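PDB 3C2G: Sys-1 protein from Caenorhabditis elegans, which acts as a beta-catenin-type transcription coregulator in the Wnt asymmetry pathway, binding the TCF factor POP-1 directly and activating or repressing target genes according to Wnt signals and its partner factors. Local coordinates for residues Phe196-Asp201 and Phe264-Leu269; Gly171-Tyr176 and Pro188-Ile193. All coordinates share one frame; numbering follows the deposited sequence.

Contacts 1 and 2 follow one another along the chain and share helix 189-198. Contact 2 uses its first turn, which packs on the preceding helix 167-174, whereas contact 1 uses its C-terminal end, which meets helix 251-270, far along the chain. Their centres lie about 12 Å apart, and the two sets touch directly where Leu266 CD2 of contact 1 comes within 4.1 Å of Phe191 CD1 of contact 2. Both are buried and apolar. Contact 2 is the larger, with 230 Å² of buried surface against 130 Å², and contact 1 lies nearer the centre of the chain, about 12 Å from it compared with about 23 Å.

Contact 1 (Phe196-Asp201 and Phe264-Leu269); sequences FIISKD and FDLLGL
A small apolar helix-to-helix contact joins the C-terminal end of helix 189-198 to the last turns of helix 251-270, through Ile198 on one side and Leu266 and Leu269 on the other. Ile198 divides its two branches between the leucines. Ile198 CD1 meets Leu266 CD1 at 3.7 Å, methyl to methyl, the two side chains crossing at about a right angle. On the other branch, Ile198 CG2 reaches Leu269 CD2 at 4.0 Å. With Ile198 CG1 anti to the carbonyl carbon (chi1 -84°), CG2 is left anti to the backbone N, and the two branches part toward two leucines spaced about a turn apart on the facing helix. Leu266 and Leu269 are three residues apart and so lie on one side of that helix. The backbones stay well separated, 8.0 Å between CA of Ile198 and CA of Leu269, and the whole interface buries 130 Å². The contact belongs to an armadillo domain, a right-handed superhelix of stacked helices whose apolar side chains form a continuous core. Just beyond Ile198 the chain leaves the helix in a type II beta turn from Ile198 to Asp201, closed by Asp201 N bonding Ile198 O at 2.9 Å. Asp201 then N-caps helix 202-210, where its OD2 accepts a weak bond from Leu204 N, while its OD1 forms a salt bridge with Lys165. Phe208 and Lys205 of that helix also pack on Ile198, and Leu228 of helix 224-239 touches Leu266. At the exposed margin Asp265 reaches back to helix 189-198 in a salt bridge with Arg195.

Contact 2 (Gly171-Tyr176 and Pro188-Ile193); sequences GTLSEY and PAIFII
Ile190 drives its CD1 methyl onto the Tyr176 ring, the tight part of a buried contact between the end of helix 167-174 and the start of helix 189-198. Ile190 CD1 sits 3.5 Å from the centroid of the Tyr176 ring and 16° off the normal, a CH-pi contact displaced toward the rim, so that Tyr176 CD1 is its nearest ring atom at 3.4 Å. Chi1 of -75° sets CG1 of Ile190 anti to the carbonyl carbon, and chi2 of 148° carries CD1 on over the ring. One turn along, Leu173 CD1 meets CG2 of Ile193 at 3.6 Å, the side chains crossing at about a right angle. Between these two points the fit is slacker: Leu173 CD2 comes no nearer than 4.2 Å to Ile190 CG1, although CA of Leu173 and CA of Ile190 are closest here, 6.5 Å apart. On the far side of helix 167-174 Gly171 is exposed, and Ser174 points away from the contact, its OG bonded to Val170 O. The Tyr176 hydroxyl is bonded to Ile123 O and to Gln128 NE2, which ties the far end of the ring to the chain before helix 134-150. Within the armadillo stack, Phe141 of helix 134-150 packs against both Tyr176 and Ile190, while Phe191, on another side of helix 189-198, turns to Arg262 and Thr263 of helix 251-270.

Contact 1 (Phe196-Asp201 and Phe264-Leu269)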
loop_
_atom_site.group_PDB
_atom_site.type_symbol
_atom_site.label_atom_id
_atom_site.label_comp_id
_atom_site.label_asym_id
_atom_site.label_seq_id
_atom_site.Cartn_x
_atom_site.Cartn_y
_atom_site.Cartn_z
ATOM N N PHE A 196 2.546 12.905 11.661
ATOM C CA PHE A 196 2.414 14.286 11.255
ATOM C C PHE A 196 3.738 14.916 10.816
ATOM O O PHE A 196 3.775 15.611 9.809
ATOM C CB PHE A 196 1.752 15.084 12.396
ATOM C CG PHE A 196 1.598 16.557 12.115
ATOM C CD1 PHE A 196 0.630 17.016 11.222
ATOM C CD2 PHE A 196 2.419 17.483 12.756
ATOM C CE1 PHE A 196 0.488 18.379 10.957
ATOM C CE2 PHE A 196 2.275 18.854 12.511
ATOM C CZ PHE A 196 1.307 19.301 11.603
ATOM N N ILE A 197 4.814 14.675 11.554
ATOM C CA ILE A 197 6.100 15.280 11.223
ATOM C C ILE A 197 6.809 14.553 10.079
ATOM O O ILE A 197 7.662 15.124 9.396
ATOM C CB ILE A 197 7.057 15.382 12.453
ATOM C CG1 ILE A 197 7.440 13.999 12.974
ATOM C CG2 ILE A 197 6.451 16.243 13.567
ATOM C CD1 ILE A 197 8.477 14.032 14.077
ATOM N N ILE A 198 6.453 13.288 9.885
ATOM C CA ILE A 198 7.049 12.440 8.862
ATOM C C ILE A 198 6.420 12.727 7.509
ATOM O O ILE A 198 7.059 12.579 6.480
ATOM C CB ILE A 198 6.860 10.953 9.231
ATOM C CG1 ILE A 198 7.960 10.504 10.185
ATOM C CG2 ILE A 198 6.820 10.065 8.014
ATOM C CD1 ILE A 198 7.621 9.218 10.935
ATOM N N SER A 199 5.161 13.144 7.520
ATOM C CA SER A 199 4.399 13.308 6.293
ATOM C C SER A 199 5.106 14.207 5.281
ATOM O O SER A 199 5.376 15.379 5.560
ATOM C CB SER A 199 3.004 13.841 6.602
ATOM O OG SER A 199 2.238 13.922 5.419
ATOM N N LYS A 200 5.416 13.625 4.117
ATOM C CA LYS A 200 6.054 14.316 2.977
ATOM C C LYS A 200 7.493 14.795 3.248
ATOM O O LYS A 200 8.031 15.643 2.519
ATOM C CB LYS A 200 5.173 15.460 2.449
ATOM C CG LYS A 200 3.779 15.026 1.999
ATOM C CD LYS A 200 3.051 16.164 1.274
ATOM C CE LYS A 200 1.640 15.744 0.835
ATOM N NZ LYS A 200 0.807 16.916 0.401
ATOM N N ASP A 201 8.118 14.237 4.282
ATOM C CA ASP A 201 9.501 14.543 4.609
ATOM C C ASP A 201 10.353 13.290 4.394
ATOM O O ASP A 201 10.738 12.614 5.347
ATOM C CB ASP A 201 9.602 15.044 6.054
ATOM C CG ASP A 201 10.732 16.051 6.260
ATOM O OD1 ASP A 201 10.467 17.121 6.850
ATOM O OD2 ASP A 201 11.878 15.783 5.841
ATOM N N PHE A 264 2.052 -0.961 12.616
ATOM C CA PHE A 264 1.999 -1.379 11.222
ATOM C C PHE A 264 1.840 -0.156 10.319
ATOM O O PHE A 264 2.550 -0.017 9.324
ATOM C CB PHE A 264 0.849 -2.376 10.951
ATOM C CG PHE A 264 1.067 -3.777 11.508
ATOM C CD1 PHE A 264 2.337 -4.325 11.628
ATOM C CD2 PHE A 264 -0.034 -4.562 11.873
ATOM C CE1 PHE A 264 2.512 -5.630 12.116
ATOM C CE2 PHE A 264 0.128 -5.866 12.360
ATOM C CZ PHE A 264 1.400 -6.401 12.480
ATOM N N ASP A 265 0.907 0.723 10.664
ATOM C CA ASP A 265 0.651 1.942 9.889
ATOM C C ASP A 265 1.889 2.843 9.802
ATOM O O ASP A 265 2.207 3.345 8.733
ATOM C CB ASP A 265 -0.532 2.715 10.486
ATOM C CG ASP A 265 -0.889 3.972 9.683
ATOM O OD1 ASP A 265 -1.188 3.859 8.468
ATOM O OD2 ASP A 265 -0.869 5.080 10.266
ATOM N N LEU A 266 2.596 3.026 10.917
ATOM C CA LEU A 266 3.795 3.869 10.934
ATOM C C LEU A 266 4.944 3.268 10.082
ATOM O O LEU A 266 5.525 3.964 9.232
ATOM C CB LEU A 266 4.234 4.177 12.368
ATOM C CG LEU A 266 5.410 5.134 12.576
ATOM C CD1 LEU A 266 5.241 6.461 11.822
ATOM C CD2 LEU A 266 5.671 5.387 14.070
ATOM N N LEU A 267 5.245 1.986 10.282
ATOM C CA LEU A 267 6.188 1.274 9.400
ATOM C C LEU A 267 5.826 1.388 7.913
ATOM O O LEU A 267 6.697 1.610 7.081
ATOM C CB LEU A 267 6.281 -0.189 9.791
ATOM C CG LEU A 267 7.020 -0.407 11.093
ATOM C CD1 LEU A 267 6.645 -1.753 11.649
ATOM C CD2 LEU A 267 8.514 -0.242 10.881
ATOM N N GLY A 268 4.544 1.262 7.588
ATOM C CA GLY A 268 4.083 1.543 6.238
ATOM C C GLY A 268 4.537 2.903 5.723
ATOM O O GLY A 268 4.991 3.025 4.587
ATOM N N LEU A 269 4.421 3.943 6.553
ATOM C CA LEU A 269 4.844 5.264 6.124
ATOM C C LEU A 269 6.343 5.421 6.032
ATOM O O LEU A 269 6.832 6.141 5.163
ATOM C CB LEU A 269 4.245 6.348 7.011
ATOM C CG LEU A 269 3.247 7.156 6.179
ATOM C CD1 LEU A 269 1.857 7.229 6.859
ATOM C CD2 LEU A 269 3.829 8.541 5.836
#

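Contact 2 (Gly171-Tyr176 and Pro188-Ile193)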
loop_
_atom_site.group_PDB
_atom_site.type_symbol
_atom_site.label_atom_id
_atom_site.label_comp_id
_atom_site.label_asym_id
_atom_site.label_seq_id
_atom_site.Cartn_x
_atom_site.Cartn_y
_atom_site.Cartn_z
ATOM N N GLY A 171 13.728 12.786 20.022
ATOM C CA GLY A 171 14.303 12.028 21.135
ATOM C C GLY A 171 13.244 11.642 22.154
ATOM O O GLY A 171 13.080 10.462 22.476
ATOM N N THR A 172 12.496 12.629 22.637
ATOM C CA THR A 172 11.510 12.382 23.673
ATOM C C THR A 172 10.471 11.354 23.220
ATOM O O THR A 172 10.171 10.423 23.965
ATOM C CB THR A 172 10.861 13.704 24.182
ATOM O OG1 THR A 172 11.799 14.394 25.020
ATOM C CG2 THR A 172 9.585 13.436 24.996
ATOM N N LEU A 173 9.949 11.512 22.004
ATOM C CA LEU A 173 8.933 10.600 21.478
ATOM C C LEU A 173 9.495 9.185 21.312
ATOM O O LEU A 173 8.798 8.203 21.595
ATOM C CB LEU A 173 8.372 11.086 20.136
ATOM C CG LEU A 173 7.560 12.386 20.025
ATOM C CD1 LEU A 173 7.358 12.723 18.562
ATOM C CD2 LEU A 173 6.203 12.342 20.753
ATOM N N SER A 174 10.754 9.094 20.870
ATOM C CA SER A 174 11.396 7.813 20.598
ATOM C C SER A 174 11.625 7.010 21.852
ATOM O O SER A 174 11.680 5.783 21.792
ATOM C CB SER A 174 12.736 8.007 19.894
ATOM O OG SER A 174 12.529 8.468 18.577
ATOM N N GLU A 175 11.785 7.690 22.983
ATOM C CA GLU A 175 12.056 6.994 24.235
ATOM C C GLU A 175 10.880 6.072 24.589
ATOM O O GLU A 175 11.057 5.074 25.276
ATOM C CB GLU A 175 12.389 7.982 25.363
ATOM C CG GLU A 175 13.038 7.322 26.598
ATOM C CD GLU A 175 13.452 8.308 27.706
ATOM O OE1 GLU A 175 13.723 9.502 27.397
ATOM O OE2 GLU A 175 13.521 7.879 28.890
ATOM N N TYR A 176 9.691 6.384 24.085
ATOM C CA TYR A 176 8.542 5.519 24.291
ATOM C C TYR A 176 8.634 4.217 23.495
ATOM O O TYR A 176 7.891 3.274 23.758
ATOM C CB TYR A 176 7.240 6.224 23.942
ATOM C CG TYR A 176 6.772 7.259 24.935
ATOM C CD1 TYR A 176 5.785 6.953 25.871
ATOM C CD2 TYR A 176 7.276 8.564 24.912
ATOM C CE1 TYR A 176 5.313 7.907 26.755
ATOM C CE2 TYR A 176 6.832 9.509 25.801
ATOM C CZ TYR A 176 5.844 9.182 26.723
ATOM O OH TYR A 176 5.376 10.134 27.612
ATOM N N PRO A 188 -1.459 6.797 22.318
ATOM C CA PRO A 188 -1.715 6.791 20.866
ATOM C C PRO A 188 -1.287 8.069 20.145
ATOM O O PRO A 188 -0.872 8.011 18.985
ATOM C CB PRO A 188 -3.235 6.625 20.777
ATOM C CG PRO A 188 -3.606 5.916 22.027
ATOM C CD PRO A 188 -2.671 6.456 23.088
ATOM N N ALA A 189 -1.386 9.209 20.824
ATOM C CA ALA A 189 -0.971 10.491 20.263
ATOM C C ALA A 189 0.482 10.493 19.798
ATOM O O ALA A 189 0.833 11.236 18.891
ATOM C CB ALA A 189 -1.199 11.611 21.270
ATOM N N ILE A 190 1.321 9.677 20.427
ATOM C CA ILE A 190 2.694 9.498 19.971
ATOM C C ILE A 190 2.741 9.081 18.497
ATOM O O ILE A 190 3.621 9.516 17.760
ATOM C CB ILE A 190 3.456 8.499 20.854
ATOM C CG1 ILE A 190 3.816 9.174 22.177
ATOM C CG2 ILE A 190 4.728 8.030 20.184
ATOM C CD1 ILE A 190 3.855 8.239 23.348
ATOM N N PHE A 191 1.772 8.277 18.065
ATOM C CA PHE A 191 1.683 7.904 16.661
ATOM C C PHE A 191 1.217 9.053 15.791
ATOM O O PHE A 191 1.796 9.309 14.739
ATOM C CB PHE A 191 0.795 6.664 16.473
ATOM C CG PHE A 191 1.392 5.417 17.061
ATOM C CD1 PHE A 191 2.383 4.721 16.378
ATOM C CD2 PHE A 191 0.988 4.960 18.317
ATOM C CE1 PHE A 191 2.952 3.566 16.922
ATOM C CE2 PHE A 191 1.549 3.816 18.876
ATOM C CZ PHE A 191 2.534 3.111 18.181
ATOM N N ILE A 192 0.171 9.746 16.230
ATOM C CA ILE A 192 -0.359 10.913 15.511
ATOM C C ILE A 192 0.743 11.922 15.186
ATOM O O ILE A 192 0.839 12.384 14.055
ATOM C CB ILE A 192 -1.498 11.585 16.307
ATOM C CG1 ILE A 192 -2.643 10.584 16.560
ATOM C CG2 ILE A 192 -2.009 12.823 15.589
ATOM C CD1 ILE A 192 -3.251 9.953 15.286
ATOM N N ILE A 193 1.599 12.206 16.162
ATOM C CA ILE A 193 2.680 13.170 16.013
ATOM C C ILE A 193 3.772 12.690 15.048
ATOM O O ILE A 193 4.193 13.440 14.169
ATOM C CB ILE A 193 3.295 13.541 17.390
ATOM C CG1 ILE A 193 2.234 14.184 18.284
ATOM C CG2 ILE A 193 4.483 14.469 17.216
ATOM C CD1 ILE A 193 2.496 14.048 19.753
#